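Local coordinates for protein Dok-7 (Mus musculus, PDB 3ML4), which acts as a cytoplasmic adaptor that dimerises, binds the receptor tyrosine kinase MuSK and activates it, and binds phosphoinositides through its PH domain, at residues G206-P209 with T210-P213; L30-S34 with P35-C39. All blocks are in the same frame, centred on the assembly; numbering follows the deposited sequence.

Contact 1: G206-P209 with T210-P213; sequences GISP and TKGP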
loop_
_atom_site.group_PDB
_atom_site.type_symbol
_atom_site.label_atom_id
_atom_site.label_comp_id
_atom_site.label_asym_id
_atom_site.label_seq_id
_atom_site.Cartn_x
_atom_site.Cartn_y
_atom_site.Cartn_z
ATOM N N GLY B 206 -7.264 -5.541 11.783
ATOM C CA GLY B 206 -6.247 -4.529 11.485
ATOM C C GLY B 206 -4.923 -4.705 12.207
ATOM O O GLY B 206 -4.028 -3.853 12.104
ATOM N N ILE B 207 -4.796 -5.804 12.942
ATOM C CA ILE B 207 -3.560 -6.117 13.635
ATOM C C ILE B 207 -2.681 -6.982 12.740
ATOM O O ILE B 207 -3.158 -7.908 12.094
ATOM C CB ILE B 207 -3.820 -6.847 14.981
ATOM C CG1 ILE B 207 -4.933 -6.149 15.781
ATOM C CG2 ILE B 207 -2.533 -6.925 15.810
ATOM C CD1 ILE B 207 -5.612 -7.029 16.824
ATOM N N SER B 208 -1.398 -6.647 12.684
ATOM C CA SER B 208 -0.389 -7.544 12.155
ATOM C C SER B 208 0.111 -8.343 13.339
ATOM O O SER B 208 0.464 -7.753 14.354
ATOM C CB SER B 208 0.760 -6.748 11.534
ATOM O OG SER B 208 1.983 -7.467 11.591
ATOM N N PRO B 209 0.145 -9.685 13.227
ATOM C CA PRO B 209 0.537 -10.489 14.384
ATOM C C PRO B 209 1.899 -10.070 14.901
ATOM O O PRO B 209 2.164 -10.132 16.100
ATOM C CB PRO B 209 0.596 -11.913 13.816
ATOM C CG PRO B 209 -0.360 -11.893 12.672
ATOM C CD PRO B 209 -0.167 -10.532 12.060
ATOM N N THR B 210 2.741 -9.620 13.984
ATOM C CA THR B 210 4.115 -9.286 14.290
ATOM C C THR B 210 4.297 -7.787 14.569
ATOM O O THR B 210 4.987 -7.415 15.512
ATOM C CB THR B 210 5.066 -9.837 13.176
ATOM O OG1 THR B 210 6.372 -10.065 13.712
ATOM C CG2 THR B 210 5.146 -8.918 11.975
ATOM N N LYS B 211 3.641 -6.933 13.787
ATOM C CA LYS B 211 3.853 -5.480 13.876
ATOM C C LYS B 211 2.825 -4.716 14.720
ATOM O O LYS B 211 2.991 -3.523 14.970
ATOM C CB LYS B 211 3.937 -4.859 12.474
ATOM C CG LYS B 211 5.159 -5.279 11.685
ATOM C CD LYS B 211 5.339 -4.439 10.439
ATOM C CE LYS B 211 4.804 -5.136 9.213
ATOM N NZ LYS B 211 5.714 -6.212 8.733
ATOM N N GLY B 212 1.780 -5.397 15.173
ATOM C CA GLY B 212 0.655 -4.719 15.804
ATOM C C GLY B 212 -0.130 -3.959 14.749
ATOM O O GLY B 212 -0.004 -4.255 13.553
ATOM N N PRO B 213 -0.934 -2.964 15.177
ATOM C CA PRO B 213 -1.803 -2.178 14.283
ATOM C C PRO B 213 -1.078 -1.651 13.044
ATOM O O PRO B 213 0.073 -1.214 13.146
ATOM C CB PRO B 213 -2.250 -1.007 15.168
ATOM C CG PRO B 213 -2.207 -1.552 16.554
ATOM C CD PRO B 213 -1.055 -2.529 16.582
#

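Contact 2: L30-S34 with P35-C39; sequences LRKPS and PVADC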
loop_
_atom_site.group_PDB
_atom_site.type_symbol
_atom_site.label_atom_id
_atom_site.label_comp_id
_atom_site.label_asym_id
_atom_site.label_seq_id
_atom_site.Cartn_x
_atom_site.Cartn_y
_atom_site.Cartn_z
ATOM N N LEU B 30 15.011 -5.628 -7.512
ATOM C CA LEU B 30 13.617 -5.572 -7.083
ATOM C C LEU B 30 13.408 -4.456 -6.086
ATOM O O LEU B 30 14.149 -4.338 -5.107
ATOM C CB LEU B 30 13.159 -6.902 -6.479
ATOM C CG LEU B 30 12.873 -8.036 -7.466
ATOM C CD1 LEU B 30 12.496 -9.302 -6.720
ATOM C CD2 LEU B 30 11.783 -7.655 -8.485
ATOM N N ARG B 31 12.401 -3.632 -6.354
ATOM C CA ARG B 31 12.000 -2.571 -5.431
ATOM C C ARG B 31 10.512 -2.258 -5.533
ATOM O O ARG B 31 9.893 -2.463 -6.579
ATOM C CB ARG B 31 12.849 -1.302 -5.632
ATOM C CG ARG B 31 12.530 -0.436 -6.857
ATOM C CD ARG B 31 13.371 0.830 -6.764
ATOM N NE ARG B 31 13.079 1.875 -7.744
ATOM C CZ ARG B 31 12.134 2.802 -7.599
ATOM N NH1 ARG B 31 11.340 2.792 -6.538
ATOM N NH2 ARG B 31 11.967 3.733 -8.530
ATOM N N LYS B 32 9.948 -1.777 -4.428
ATOM C CA LYS B 32 8.575 -1.282 -4.399
ATOM C C LYS B 32 8.510 0.049 -5.147
ATOM O O LYS B 32 9.304 0.947 -4.863
ATOM C CB LYS B 32 8.109 -1.104 -2.952
ATOM C CG LYS B 32 7.901 -2.412 -2.194
ATOM C CD LYS B 32 7.906 -2.209 -0.682
ATOM C CE LYS B 32 6.515 -1.915 -0.118
ATOM N NZ LYS B 32 6.081 -0.510 -0.333
ATOM N N PRO B 33 7.578 0.172 -6.119
ATOM C CA PRO B 33 7.385 1.393 -6.921
ATOM C C PRO B 33 7.010 2.604 -6.075
ATOM O O PRO B 33 7.317 3.737 -6.446
ATOM C CB PRO B 33 6.210 1.033 -7.844
ATOM C CG PRO B 33 6.191 -0.453 -7.880
ATOM C CD PRO B 33 6.635 -0.891 -6.520
ATOM N N SER B 34 6.345 2.352 -4.951
ATOM C CA SER B 34 5.945 3.392 -4.018
ATOM C C SER B 34 6.022 2.861 -2.588
ATOM O O SER B 34 6.018 1.642 -2.388
ATOM C CB SER B 34 4.533 3.878 -4.340
ATOM O OG SER B 34 3.580 2.841 -4.208
ATOM N N PRO B 35 6.094 3.767 -1.589
ATOM C CA PRO B 35 6.264 3.377 -0.176
ATOM C C PRO B 35 5.140 2.518 0.406
ATOM O O PRO B 35 5.311 1.922 1.472
ATOM C CB PRO B 35 6.327 4.721 0.563
ATOM C CG PRO B 35 5.768 5.718 -0.372
ATOM C CD PRO B 35 6.039 5.232 -1.750
ATOM N N VAL B 36 4.013 2.455 -0.293
ATOM C CA VAL B 36 2.843 1.722 0.171
ATOM C C VAL B 36 2.351 0.823 -0.974
ATOM O O VAL B 36 1.164 0.782 -1.310
ATOM C CB VAL B 36 1.770 2.724 0.729
ATOM C CG1 VAL B 36 0.357 2.167 0.671
ATOM C CG2 VAL B 36 2.123 3.139 2.162
ATOM N N ALA B 37 3.284 0.082 -1.562
ATOM C CA ALA B 37 2.993 -0.695 -2.764
ATOM C C ALA B 37 2.779 -2.184 -2.511
ATOM O O ALA B 37 3.524 -2.815 -1.762
ATOM C CB ALA B 37 4.086 -0.482 -3.809
ATOM N N ASP B 38 1.737 -2.724 -3.141
ATOM C CA ASP B 38 1.527 -4.164 -3.260
ATOM C C ASP B 38 2.293 -4.680 -4.479
ATOM O O ASP B 38 2.341 -5.885 -4.740
ATOM C CB ASP B 38 0.033 -4.478 -3.421
ATOM C CG ASP B 38 -0.671 -4.687 -2.090
ATOM O OD1 ASP B 38 -0.190 -5.515 -1.286
ATOM O OD2 ASP B 38 -1.711 -4.035 -1.849
ATOM N N CYS B 39 2.886 -3.746 -5.218
ATOM C CA CYS B 39 3.567 -4.049 -6.469
ATOM C C CYS B 39 5.063 -4.229 -6.278
ATOM O O CYS B 39 5.628 -3.836 -5.255
ATOM C CB CYS B 39 3.329 -2.930 -7.487
ATOM S SG CYS B 39 1.624 -2.377 -7.604
#

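Contact 1: G206-P209 with T210-P213
Ser208 reaches across a tight beta hairpin to the backbone of Thr210 and Lys211, its hydroxyl acting as acceptor inside the turn. Lys211 N donates to Ser208 OG at 2.8 Å in a nearly straight bond, and Thr210 N adds a weak one to the same OG at 3.3 Å. A chi1 of 152°, with the oxygen swung opposite the residue's own nitrogen, brings OG into line with the Lys211 N-H and within weak reach of that of Thr210. Thr210 CG2 lies 3.5 Å from Ser208 OG, while the bent Lys211 chain carries its ammonium away.

On the main chain, Ser208 and Gly212 form an antiparallel hydrogen-bonded pair: Gly212 N meets Ser208 O at 2.8 Å, and Ser208 N reaches Gly212 O at 2.9 Å. Lys211 and Gly212 together face Ser208, which makes a classic beta bulge. Next along, Ile207 CG2 rests 3.9 Å from Gly212 CA, and Pro213 CA points a C-H at Gly206 O (3.5 Å).

Glu114 hydrogen-bonds Ser208 OG from outside the hairpin, a second-shell bond consistent with fixing the hydroxyl's orientation. Without that hydroxyl, as with an alanine here, the Lys211 amide and the Glu114 carboxylate would probably lose their common partner and the turn would be held less firmly.

Gly206, at positive phi, closes helix 193-203 with a Schellman motif, so strand 207-208 starts directly from the helix end. Pro209 folds back onto Phe198, Leu199, Cys202 and Ile203 of that helix in the PTB domain; Ile207 and Pro213 meet Ala8 of the second subunit, and strands 207-208 and 212-213 form a two-stranded sheet of their own.

Contact 2: L30-S34 with P35-C39
Pro35 O lies 3.1 Å from Lys32 NZ in the loop that joins strands 24-31 and 40-45, neighbours in the antiparallel sheet of the PH domain. The loop backbone bends round this ammonium.

Val36, like the Pro35 ring, directs its side chain away from residues 30-34. The two pack on the second subunit, Pro35 on its Asn139 and Val36 on its Leu112, so this part of the loop has its outer face in the dimer interface.

Ala37 turns the chain back inward. Its methyl group CB fits beside Pro33, 3.7 Å from Pro33 CD, and beside the Ser34 side chain, 3.4 Å from Ser34 OG. That hydroxyl also makes a weak hydrogen bond to Asp140 of the second subunit. The aliphatic part of Lys32 runs alongside Ala37, with Lys32 CE 3.5 Å from Ala37 O.

Cys39 completes the loop just before strand 40-45. Cys39 CB rests on the Pro33 ring, 3.8 Å from Pro33 CG, and Pro33 CD lies 3.4 Å from Cys39 O, so Ala37 and Cys39 together cover one side of the proline ring. Thr62 of strand 59-71 touches both Pro33 and Cys39, and the bound MuSK peptide lays an apolar side chain on Pro33 as well.

Near the end of the Lys32 chain, two kinks (chi3 90° and chi4 -78° of Lys32) turn the ammonium into the bend of the loop. There Lys32 NZ donates a hydrogen bond of 3.0 Å to Ser34 O, lying in the plane of that carbonyl.

Along the chain, contact 2 closes well before contact 1 opens: residues 30-39 belong to the PH domain, residues 206-213 to the PTB domain. They share no sheet. Contact 2 leads from strand 24-31 to strand 40-45 of the six-stranded PH sheet, whereas contact 1 follows helix 193-203 as a small hairpin near the end of the modelled chain. Their centres are about 20 Å apart and their nearest atoms about 10 Å, with no touch between them. Both nevertheless meet the second subunit, so each of the two domains contributes a chain turn to the dimer through which Dok-7 brings MuSK molecules together.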